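ATP-dependent DNA helicase (Mycobacterium smegmatis, PDB 5V9X) probably couples ATP hydrolysis to 3'-to-5' movement along single-stranded DNA, unwinding RNA:DNA hybrids as an Lhr-family helicase. Local coordinates at residues 305-308 with 309-313; 643-646 with 647-651; 717-720 with 721-725. One frame throughout, in Å; residues are numbered along the deposited sequence.

Contact 1 of 3, residues 305-308 with 309-313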
ATOM      1  N   ARG A 305      -5.956   6.723 -19.687  1.00 52.29           N
ATOM      2  CA  ARG A 305      -6.393   8.024 -20.184  1.00 55.88           C
ATOM      3  C   ARG A 305      -5.207   8.912 -20.536  1.00 52.96           C
ATOM      4  O   ARG A 305      -5.116   9.430 -21.654  1.00 57.00           O
ATOM      5  CB  ARG A 305      -7.270   8.710 -19.140  1.00 67.72           C
ATOM      6  CG  ARG A 305      -8.760   8.545 -19.336  1.00 77.71           C
ATOM      7  CD  ARG A 305      -9.483   9.580 -18.500  1.00 83.20           C
ATOM      8  NE  ARG A 305      -8.980  10.919 -18.792  1.00 88.36           N
ATOM      9  CZ  ARG A 305      -9.121  11.967 -17.987  1.00 92.97           C
ATOM     10  NH1 ARG A 305      -9.748  11.835 -16.826  1.00 92.86           N
ATOM     11  NH2 ARG A 305      -8.629  13.146 -18.342  1.00 95.92           N
ATOM     12  N   LEU A 306      -4.293   9.110 -19.582  1.00 41.79           N
ATOM     13  CA  LEU A 306      -3.156   9.994 -19.815  1.00 43.10           C
ATOM     14  C   LEU A 306      -2.299   9.504 -20.973  1.00 52.01           C
ATOM     15  O   LEU A 306      -1.841  10.308 -21.795  1.00 58.31           O
ATOM     16  CB  LEU A 306      -2.319  10.117 -18.545  1.00 41.75           C
ATOM     17  CG  LEU A 306      -2.853  11.093 -17.498  1.00 50.63           C
ATOM     18  CD1 LEU A 306      -2.066  10.975 -16.205  1.00 50.57           C
ATOM     19  CD2 LEU A 306      -2.798  12.516 -18.034  1.00 55.45           C
ATOM     20  N   THR A 307      -2.077   8.190 -21.061  1.00 49.43           N
ATOM     21  CA  THR A 307      -1.316   7.648 -22.181  1.00 51.67           C
ATOM     22  C   THR A 307      -1.969   8.000 -23.512  1.00 57.64           C
ATOM     23  O   THR A 307      -1.278   8.328 -24.485  1.00 58.91           O
ATOM     24  CB  THR A 307      -1.177   6.135 -22.037  1.00 50.67           C
ATOM     25  OG1 THR A 307      -0.666   5.826 -20.735  1.00 49.34           O
ATOM     26  CG2 THR A 307      -0.228   5.589 -23.088  1.00 36.79           C
ATOM     27  N   SER A 308      -3.302   7.943 -23.574  1.00 59.37           N
ATOM     28  CA  SER A 308      -4.006   8.383 -24.773  1.00 58.59           C
ATOM     29  C   SER A 308      -3.751   9.860 -25.045  1.00 58.67           C
ATOM     30  O   SER A 308      -3.483  10.254 -26.186  1.00 61.18           O
ATOM     31  CB  SER A 308      -5.506   8.122 -24.629  1.00 63.24           C
ATOM     32  OG  SER A 308      -5.762   6.798 -24.193  1.00 68.71           O
ATOM     33  N   ARG A 309      -3.815  10.691 -24.004  1.00 54.69           N
ATOM     34  CA  ARG A 309      -3.673  12.130 -24.192  1.00 56.93           C
ATOM     35  C   ARG A 309      -2.244  12.502 -24.573  1.00 60.04           C
ATOM     36  O   ARG A 309      -2.025  13.266 -25.521  1.00 64.65           O
ATOM     37  CB  ARG A 309      -4.099  12.868 -22.924  1.00 54.13           C
ATOM     38  CG  ARG A 309      -5.500  12.533 -22.453  1.00 55.54           C
ATOM     39  CD  ARG A 309      -6.548  12.949 -23.469  1.00 63.76           C
ATOM     40  NE  ARG A 309      -7.883  12.532 -23.052  1.00 74.42           N
ATOM     41  CZ  ARG A 309      -8.494  11.435 -23.488  1.00 78.06           C
ATOM     42  NH1 ARG A 309      -7.894  10.644 -24.370  1.00 71.93           N
ATOM     43  NH2 ARG A 309      -9.707  11.132 -23.049  1.00 81.83           N
ATOM     44  N   LEU A 310      -1.258  11.975 -23.841  1.00 54.36           N
ATOM     45  CA  LEU A 310       0.133  12.323 -24.116  1.00 49.15           C
ATOM     46  C   LEU A 310       0.529  11.943 -25.538  1.00 54.82           C
ATOM     47  O   LEU A 310       1.287  12.668 -26.195  1.00 63.14           O
ATOM     48  CB  LEU A 310       1.058  11.651 -23.101  1.00 42.14           C
ATOM     49  CG  LEU A 310       0.799  11.971 -21.625  1.00 47.03           C
ATOM     50  CD1 LEU A 310       1.882  11.366 -20.739  1.00 46.67           C
ATOM     51  CD2 LEU A 310       0.678  13.472 -21.396  1.00 40.49           C
ATOM     52  N   ASN A 311       0.016  10.817 -26.037  1.00 48.00           N
ATOM     53  CA  ASN A 311       0.298  10.438 -27.416  1.00 46.20           C
ATOM     54  C   ASN A 311      -0.409  11.366 -28.398  1.00 53.70           C
ATOM     55  O   ASN A 311       0.190  11.797 -29.390  1.00 59.47           O
ATOM     56  CB  ASN A 311      -0.107   8.983 -27.652  1.00 42.10           C
ATOM     57  CG  ASN A 311       0.804   8.000 -26.942  1.00 45.14           C
ATOM     58  OD1 ASN A 311       1.963   8.304 -26.659  1.00 45.35           O
ATOM     59  ND2 ASN A 311       0.284   6.812 -26.652  1.00 44.39           N
ATOM     60  N   GLU A 312      -1.678  11.692 -28.133  1.00 54.03           N
ATOM     61  CA  GLU A 312      -2.419  12.579 -29.027  1.00 52.98           C
ATOM     62  C   GLU A 312      -1.773  13.957 -29.099  1.00 51.87           C
ATOM     63  O   GLU A 312      -1.762  14.592 -30.162  1.00 49.05           O
ATOM     64  CB  GLU A 312      -3.875  12.692 -28.570  1.00 54.48           C
ATOM     65  CG  GLU A 312      -4.705  11.445 -28.828  1.00 60.96           C
ATOM     66  CD  GLU A 312      -5.960  11.391 -27.977  1.00 69.42           C
ATOM     67  OE1 GLU A 312      -6.275  12.396 -27.305  1.00 73.48           O
ATOM     68  OE2 GLU A 312      -6.629  10.335 -27.975  1.00 73.08           O
ATOM     69  N   ILE A 313      -1.232  14.439 -27.980  1.00 50.49           N
ATOM     70  CA  ILE A 313      -0.505  15.705 -27.990  1.00 51.64           C
ATOM     71  C   ILE A 313       0.778  15.572 -28.799  1.00 57.24           C
ATOM     72  O   ILE A 313       1.088  16.416 -29.649  1.00 59.27           O
ATOM     73  CB  ILE A 313      -0.213  16.163 -26.551  1.00 49.10           C
ATOM     74  CG1 ILE A 313      -1.514  16.440 -25.804  1.00 46.75           C
ATOM     75  CG2 ILE A 313       0.687  17.391 -26.551  1.00 49.19           C
ATOM     76  CD1 ILE A 313      -1.313  16.640 -24.334  1.00 45.73           C
TER
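T307 and N311 stand side by side on helix 300-318 and point the same way. The methyl CG2 of T307 lies 3.8 Å from the amide nitrogen ND2 of N311. T307 OG1 sits beside its own backbone N (chi1 -52°) and bonds back to the carbonyl of A303, one turn earlier. N311 OD1 takes the backbone N-H of A352, at the start of strand 352-355. The amide thus ties the helix to the edge strand of the second RecA-like sheet. The R309 chain bends at chi2 (-63°), and one face of its guanidinium covers the carbonyl O of R305. NH1 of R309 comes within 3.5 Å of S308 CB. R309 also makes a long salt bridge with E312, 3.8 Å from NH1 to OE1. R305 NE and R309 NH2 are 4.3 Å apart. L310 lays CG against the carbonyl O of L306. L306, T307 and L310 rest on V380 of the sheet, and L310 also packs on helix 276-288. Through NH1, R305 gives the helix its salt bridge to a DNA phosphate. The DNA phosphate and E312 probably offset the two nearby positive charges.

Contact 2 of 3, residues 643-646 with 647-651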
ATOM      1  N   LEU A 643       1.102  34.305   6.661  1.00 99.24           N
ATOM      2  CA  LEU A 643       2.395  34.833   6.252  1.00 93.76           C
ATOM      3  C   LEU A 643       2.195  35.964   5.257  1.00 97.76           C
ATOM      4  O   LEU A 643       1.384  35.846   4.333  1.00 92.09           O
ATOM      5  CB  LEU A 643       3.264  33.744   5.616  1.00103.82           C
ATOM      6  CG  LEU A 643       3.610  32.512   6.450  1.00 59.44           C
ATOM      7  CD1 LEU A 643       4.380  31.509   5.606  1.00 58.39           C
ATOM      8  CD2 LEU A 643       4.406  32.900   7.684  1.00 60.54           C
ATOM      9  N   ASP A 644       2.941  37.052   5.445  1.00105.34           N
ATOM     10  CA  ASP A 644       3.049  38.054   4.398  1.00108.60           C
ATOM     11  C   ASP A 644       3.579  37.396   3.129  1.00106.82           C
ATOM     12  O   ASP A 644       4.239  36.355   3.171  1.00107.81           O
ATOM     13  CB  ASP A 644       3.958  39.203   4.835  1.00114.13           C
ATOM     14  CG  ASP A 644       5.341  38.732   5.264  1.00116.03           C
ATOM     15  OD1 ASP A 644       5.565  37.505   5.343  1.00114.86           O
ATOM     16  OD2 ASP A 644       6.208  39.594   5.524  1.00117.30           O
ATOM     17  N   ARG A 645       3.276  38.011   1.984  1.00 96.64           N
ATOM     18  CA  ARG A 645       3.623  37.401   0.704  1.00 87.64           C
ATOM     19  C   ARG A 645       5.115  37.106   0.585  1.00 81.67           C
ATOM     20  O   ARG A 645       5.500  36.222  -0.187  1.00 77.15           O
ATOM     21  CB  ARG A 645       3.162  38.298  -0.446  1.00 85.61           C
ATOM     22  CG  ARG A 645       3.220  37.637  -1.817  1.00 82.00           C
ATOM     23  CD  ARG A 645       2.363  36.379  -1.873  1.00 77.58           C
ATOM     24  NE  ARG A 645       2.495  35.694  -3.158  1.00 75.33           N
ATOM     25  CZ  ARG A 645       1.702  35.904  -4.204  1.00 72.97           C
ATOM     26  NH1 ARG A 645       0.711  36.781  -4.122  1.00 69.25           N
ATOM     27  NH2 ARG A 645       1.900  35.237  -5.333  1.00 75.69           N
ATOM     28  N   LYS A 646       5.958  37.802   1.348  1.00 77.27           N
ATOM     29  CA  LYS A 646       7.396  37.559   1.308  1.00 75.64           C
ATOM     30  C   LYS A 646       7.730  36.197   1.902  1.00 75.60           C
ATOM     31  O   LYS A 646       8.173  35.299   1.179  1.00 72.60           O
ATOM     32  CB  LYS A 646       8.151  38.668   2.046  1.00 80.90           C
ATOM     33  CG  LYS A 646       7.807  40.078   1.581  1.00 86.70           C
ATOM     34  CD  LYS A 646       7.831  40.189   0.061  1.00 87.09           C
ATOM     35  CE  LYS A 646       6.441  40.479  -0.494  1.00 83.78           C
ATOM     36  NZ  LYS A 646       6.368  40.282  -1.969  1.00 78.20           N
ATOM     37  N   ALA A 647       7.519  36.033   3.214  1.00 78.58           N
ATOM     38  CA  ALA A 647       7.759  34.743   3.856  1.00 74.46           C
ATOM     39  C   ALA A 647       6.982  33.625   3.175  1.00 74.03           C
ATOM     40  O   ALA A 647       7.443  32.479   3.131  1.00 69.07           O
ATOM     41  CB  ALA A 647       7.389  34.816   5.337  1.00 69.56           C
ATOM     42  N   PHE A 648       5.804  33.945   2.638  1.00 75.27           N
ATOM     43  CA  PHE A 648       5.031  32.969   1.878  1.00 71.70           C
ATOM     44  C   PHE A 648       5.807  32.491   0.656  1.00 75.45           C
ATOM     45  O   PHE A 648       5.925  31.284   0.411  1.00 77.54           O
ATOM     46  CB  PHE A 648       3.695  33.586   1.466  1.00 69.67           C
ATOM     47  CG  PHE A 648       2.697  32.593   0.948  1.00 70.24           C
ATOM     48  CD1 PHE A 648       1.743  32.049   1.792  1.00 68.28           C
ATOM     49  CD2 PHE A 648       2.702  32.214  -0.385  1.00 71.52           C
ATOM     50  CE1 PHE A 648       0.820  31.139   1.319  1.00 69.28           C
ATOM     51  CE2 PHE A 648       1.782  31.304  -0.863  1.00 70.18           C
ATOM     52  CZ  PHE A 648       0.841  30.766  -0.010  1.00 71.54           C
ATOM     53  N   ASP A 649       6.345  33.432  -0.127  1.00 73.95           N
ATOM     54  CA  ASP A 649       7.077  33.060  -1.334  1.00 68.97           C
ATOM     55  C   ASP A 649       8.338  32.273  -1.000  1.00 65.47           C
ATOM     56  O   ASP A 649       8.664  31.296  -1.685  1.00 60.36           O
ATOM     57  CB  ASP A 649       7.421  34.310  -2.147  1.00 71.54           C
ATOM     58  CG  ASP A 649       6.199  34.952  -2.776  1.00 72.27           C
ATOM     59  OD1 ASP A 649       5.094  34.383  -2.647  1.00 70.21           O
ATOM     60  OD2 ASP A 649       6.342  36.029  -3.393  1.00 74.35           O
ATOM     61  N   LYS A 650       9.063  32.682   0.045  1.00 70.17           N
ATOM     62  CA  LYS A 650      10.235  31.922   0.476  1.00 69.95           C
ATOM     63  C   LYS A 650       9.853  30.488   0.819  1.00 67.72           C
ATOM     64  O   LYS A 650      10.534  29.537   0.421  1.00 67.90           O
ATOM     65  CB  LYS A 650      10.892  32.585   1.688  1.00 69.68           C
ATOM     66  CG  LYS A 650      11.039  34.093   1.629  1.00 75.73           C
ATOM     67  CD  LYS A 650      11.388  34.620   3.015  1.00 83.03           C
ATOM     68  CE  LYS A 650      11.039  36.090   3.174  1.00 84.41           C
ATOM     69  NZ  LYS A 650      10.763  36.426   4.600  1.00 80.48           N
ATOM     70  N   ARG A 651       8.760  30.321   1.567  1.00 65.76           N
ATOM     71  CA  ARG A 651       8.344  28.994   2.006  1.00 66.64           C
ATOM     72  C   ARG A 651       7.999  28.098   0.822  1.00 71.94           C
ATOM     73  O   ARG A 651       8.351  26.913   0.809  1.00 71.69           O
ATOM     74  CB  ARG A 651       7.149  29.118   2.949  1.00 60.74           C
ATOM     75  CG  ARG A 651       6.684  27.811   3.551  1.00 59.43           C
ATOM     76  CD  ARG A 651       7.553  27.403   4.723  1.00 64.99           C
ATOM     77  NE  ARG A 651       6.748  26.814   5.789  1.00 73.96           N
ATOM     78  CZ  ARG A 651       6.466  25.521   5.885  1.00 74.09           C
ATOM     79  NH1 ARG A 651       6.933  24.669   4.985  1.00 74.53           N
ATOM     80  NH2 ARG A 651       5.720  25.078   6.887  1.00 73.30           N
TER
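The guanidinium of R645 and the carboxylate of D649 meet one turn apart, with their planes at 90°. D649 OD1 lies at the guanidinium edge and takes the N-H of NE through its syn lone pair. This salt bridge, R645 NE to D649 OD1, is 3.0 Å long. The F648 ring has L643 CB and D649 OD1 at its edge. H666 meets this ring edge-to-face, and L640 of helix 627-640 also touches F648. R645 CG stands anti to the backbone N (chi1 -168°), and the chain bends at chi2 to bring NE over to D649. NH2 of R645 has a second carboxylate partner, D663 on helix 661-676. D644, the N-cap, accepts from A647 N through OD1 at 3.2 Å, met from above the carboxylate plane. L643 packs its CD2 4.3 Å from A647 CB and its CB 4.2 Å from F648 CB. L643 and F648 form a hydrophobic staple across the D644 N-cap. The extended K650 chain passes over the carbonyl of K646, with CE 4.0 Å from K646 CB. The negative charge of D644 probably suits the positive end of the helix dipole. R645, held between two carboxylates, links helix 645-653 to helix 661-676 by charge.

Contact 3 of 3, residues 717-720 with 721-725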
ATOM      1  N   VAL A 717     -21.389  10.655  15.612  1.00 54.38           N
ATOM      2  CA  VAL A 717     -22.336  11.697  15.222  1.00 53.70           C
ATOM      3  C   VAL A 717     -23.640  11.077  14.739  1.00 57.91           C
ATOM      4  O   VAL A 717     -24.733  11.567  15.052  1.00 55.55           O
ATOM      5  CB  VAL A 717     -21.710  12.606  14.146  1.00 55.25           C
ATOM      6  CG1 VAL A 717     -22.732  13.601  13.623  1.00 58.66           C
ATOM      7  CG2 VAL A 717     -20.493  13.331  14.704  1.00 53.11           C
ATOM      8  N   GLY A 718     -23.548   9.988  13.972  1.00 62.02           N
ATOM      9  CA  GLY A 718     -24.752   9.331  13.487  1.00 61.42           C
ATOM     10  C   GLY A 718     -25.633   8.833  14.614  1.00 66.26           C
ATOM     11  O   GLY A 718     -26.848   9.041  14.607  1.00 70.24           O
ATOM     12  N   ARG A 719     -25.026   8.170  15.603  1.00 68.96           N
ATOM     13  CA  ARG A 719     -25.779   7.691  16.760  1.00 70.83           C
ATOM     14  C   ARG A 719     -26.531   8.830  17.433  1.00 70.19           C
ATOM     15  O   ARG A 719     -27.727   8.718  17.723  1.00 74.65           O
ATOM     16  CB  ARG A 719     -24.835   7.014  17.756  1.00 71.60           C
ATOM     17  CG  ARG A 719     -25.533   6.444  18.981  1.00 73.97           C
ATOM     18  CD  ARG A 719     -24.536   6.064  20.060  1.00 79.42           C
ATOM     19  NE  ARG A 719     -25.129   5.189  21.066  1.00 86.20           N
ATOM     20  CZ  ARG A 719     -24.904   3.881  21.142  1.00 89.09           C
ATOM     21  NH1 ARG A 719     -24.090   3.295  20.275  1.00 85.48           N
ATOM     22  NH2 ARG A 719     -25.487   3.159  22.090  1.00 93.39           N
ATOM     23  N   ARG A 720     -25.841   9.945  17.682  1.00 66.01           N
ATOM     24  CA  ARG A 720     -26.483  11.094  18.308  1.00 67.96           C
ATOM     25  C   ARG A 720     -27.553  11.697  17.410  1.00 71.12           C
ATOM     26  O   ARG A 720     -28.622  12.096  17.888  1.00 73.22           O
ATOM     27  CB  ARG A 720     -25.440  12.153  18.646  1.00 67.26           C
ATOM     28  CG  ARG A 720     -25.130  12.279  20.111  1.00 73.49           C
ATOM     29  CD  ARG A 720     -24.410  13.579  20.339  1.00 75.87           C
ATOM     30  NE  ARG A 720     -23.523  13.518  21.489  1.00 79.17           N
ATOM     31  CZ  ARG A 720     -22.449  14.285  21.625  1.00 79.02           C
ATOM     32  NH1 ARG A 720     -21.684  14.179  22.702  1.00 88.10           N
ATOM     33  NH2 ARG A 720     -22.137  15.153  20.673  1.00 70.70           N
ATOM     34  N   LEU A 721     -27.275  11.784  16.107  1.00 71.13           N
ATOM     35  CA  LEU A 721     -28.196  12.439  15.185  1.00 72.30           C
ATOM     36  C   LEU A 721     -29.564  11.765  15.200  1.00 79.49           C
ATOM     37  O   LEU A 721     -30.600  12.436  15.268  1.00 84.95           O
ATOM     38  CB  LEU A 721     -27.600  12.437  13.778  1.00 68.51           C
ATOM     39  CG  LEU A 721     -27.714  13.721  12.955  1.00 68.86           C
ATOM     40  CD1 LEU A 721     -27.391  14.940  13.803  1.00 67.11           C
ATOM     41  CD2 LEU A 721     -26.779  13.644  11.763  1.00 68.14           C
ATOM     42  N   ARG A 722     -29.588  10.433  15.151  1.00 79.21           N
ATOM     43  CA  ARG A 722     -30.855   9.717  15.200  1.00 79.20           C
ATOM     44  C   ARG A 722     -31.383   9.537  16.617  1.00 80.55           C
ATOM     45  O   ARG A 722     -32.550   9.166  16.780  1.00 84.09           O
ATOM     46  CB  ARG A 722     -30.714   8.356  14.516  1.00 74.10           C
ATOM     47  CG  ARG A 722     -29.658   7.461  15.125  1.00 68.78           C
ATOM     48  CD  ARG A 722     -29.530   6.166  14.348  1.00 64.87           C
ATOM     49  NE  ARG A 722     -28.718   5.192  15.067  1.00 64.27           N
ATOM     50  CZ  ARG A 722     -27.413   5.026  14.886  1.00 65.26           C
ATOM     51  NH1 ARG A 722     -26.762   5.767  13.999  1.00 63.95           N
ATOM     52  NH2 ARG A 722     -26.758   4.114  15.590  1.00 67.82           N
ATOM     53  N   GLU A 723     -30.567   9.789  17.640  1.00 81.19           N
ATOM     54  CA  GLU A 723     -31.033   9.737  19.024  1.00 86.23           C
ATOM     55  C   GLU A 723     -31.472  11.114  19.515  1.00 88.50           C
ATOM     56  O   GLU A 723     -32.608  11.288  19.967  1.00 90.52           O
ATOM     57  CB  GLU A 723     -29.941   9.174  19.941  1.00 88.35           C
ATOM     58  CG  GLU A 723     -29.783   7.664  19.891  1.00 91.01           C
ATOM     59  CD  GLU A 723     -28.815   7.150  20.941  1.00 91.68           C
ATOM     60  OE1 GLU A 723     -28.259   7.977  21.696  1.00 91.41           O
ATOM     61  OE2 GLU A 723     -28.611   5.920  21.013  1.00 90.35           O
ATOM     62  N   ARG A 724     -30.578  12.101  19.431  1.00 89.22           N
ATOM     63  CA  ARG A 724     -30.881  13.431  19.949  1.00 90.66           C
ATOM     64  C   ARG A 724     -31.770  14.233  19.005  1.00 94.09           C
ATOM     65  O   ARG A 724     -32.566  15.057  19.467  1.00 99.09           O
ATOM     66  CB  ARG A 724     -29.584  14.196  20.222  1.00 89.95           C
ATOM     67  CG  ARG A 724     -28.699  13.585  21.307  1.00 96.49           C
ATOM     68  CD  ARG A 724     -29.349  13.695  22.676  1.00105.15           C
ATOM     69  NE  ARG A 724     -28.448  13.331  23.768  1.00107.39           N
ATOM     70  CZ  ARG A 724     -28.422  12.137  24.352  1.00107.82           C
ATOM     71  NH1 ARG A 724     -29.248  11.181  23.951  1.00109.51           N
ATOM     72  NH2 ARG A 724     -27.571  11.898  25.341  1.00106.29           N
ATOM     73  N   TYR A 725     -31.654  14.018  17.692  1.00 90.85           N
ATOM     74  CA  TYR A 725     -32.455  14.752  16.724  1.00 87.21           C
ATOM     75  C   TYR A 725     -33.439  13.886  15.952  1.00 85.11           C
ATOM     76  O   TYR A 725     -34.372  14.429  15.355  1.00 83.95           O
ATOM     77  CB  TYR A 725     -31.550  15.479  15.718  1.00 85.44           C
ATOM     78  CG  TYR A 725     -30.704  16.576  16.324  1.00 87.89           C
ATOM     79  CD1 TYR A 725     -29.465  16.296  16.884  1.00 85.67           C
ATOM     80  CD2 TYR A 725     -31.142  17.894  16.329  1.00 92.28           C
ATOM     81  CE1 TYR A 725     -28.687  17.298  17.437  1.00 85.80           C
ATOM     82  CE2 TYR A 725     -30.371  18.903  16.878  1.00 92.05           C
ATOM     83  CZ  TYR A 725     -29.144  18.598  17.430  1.00 89.82           C
ATOM     84  OH  TYR A 725     -28.373  19.597  17.978  1.00 90.75           O
TER
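R722 presses one face of its guanidinium against the backbone of R719, whose CA lies 3.4 Å above the plane, toward the rim. CG of R722 sits between the backbone N and the carbonyl carbon (chi1 59°). From there the extended chain runs back along the helix, and NH1 comes within 3.3 Å of G718 C. G718 carries no side chain where this nitrogen arrives. On the buried side, V717 CG1 and L721 CD2 are 4.5 Å apart, and both side chains rest on L754. The segments lie toward the C-terminal end of helix 707-725, in the DEAD/H associated region, where the winding widens into a pi-type turn at 721-725. E723 N divides between R719 O and R720 O, both bonds weak, and Y725 N bonds L721 O weakly. The exposed side is looser. R719 and E723 lie side by side, with NE 3.6 Å from OE2. That oxygen stands well out of the guanidinium plane, so charge alone joins them. The firmer partner of R719 is E769, which also takes R722 NH2. The side chains of R720 and R724 cross with their CG atoms 4.0 Å apart. R720 then turns to the carbonyl of V756 and the ring of F757, while R724 and E723 reach the exposed surface.

How the contacts relate
The three contacts come in series along the chain. Contact 1 lies on helix 300-318, which packs on the second parallel sheet. Contact 2 covers the start of helix 645-653, which leads into strand 657-659, an outermost strand of that sheet. Contacts 1 and 2 thus both belong to elements joined to this sheet, though their centres are 37 Å and their nearest atoms about 26 Å apart. Contact 3, on helix 707-725 in the DEAD/H associated range, is 48 Å from contact 1 and 44 Å from contact 2 between centres. Contact 1 alone reaches the bound DNA. The nearest atom of contact 2 is about 18 Å from the bound nucleic acid, that of contact 3 about 21 Å.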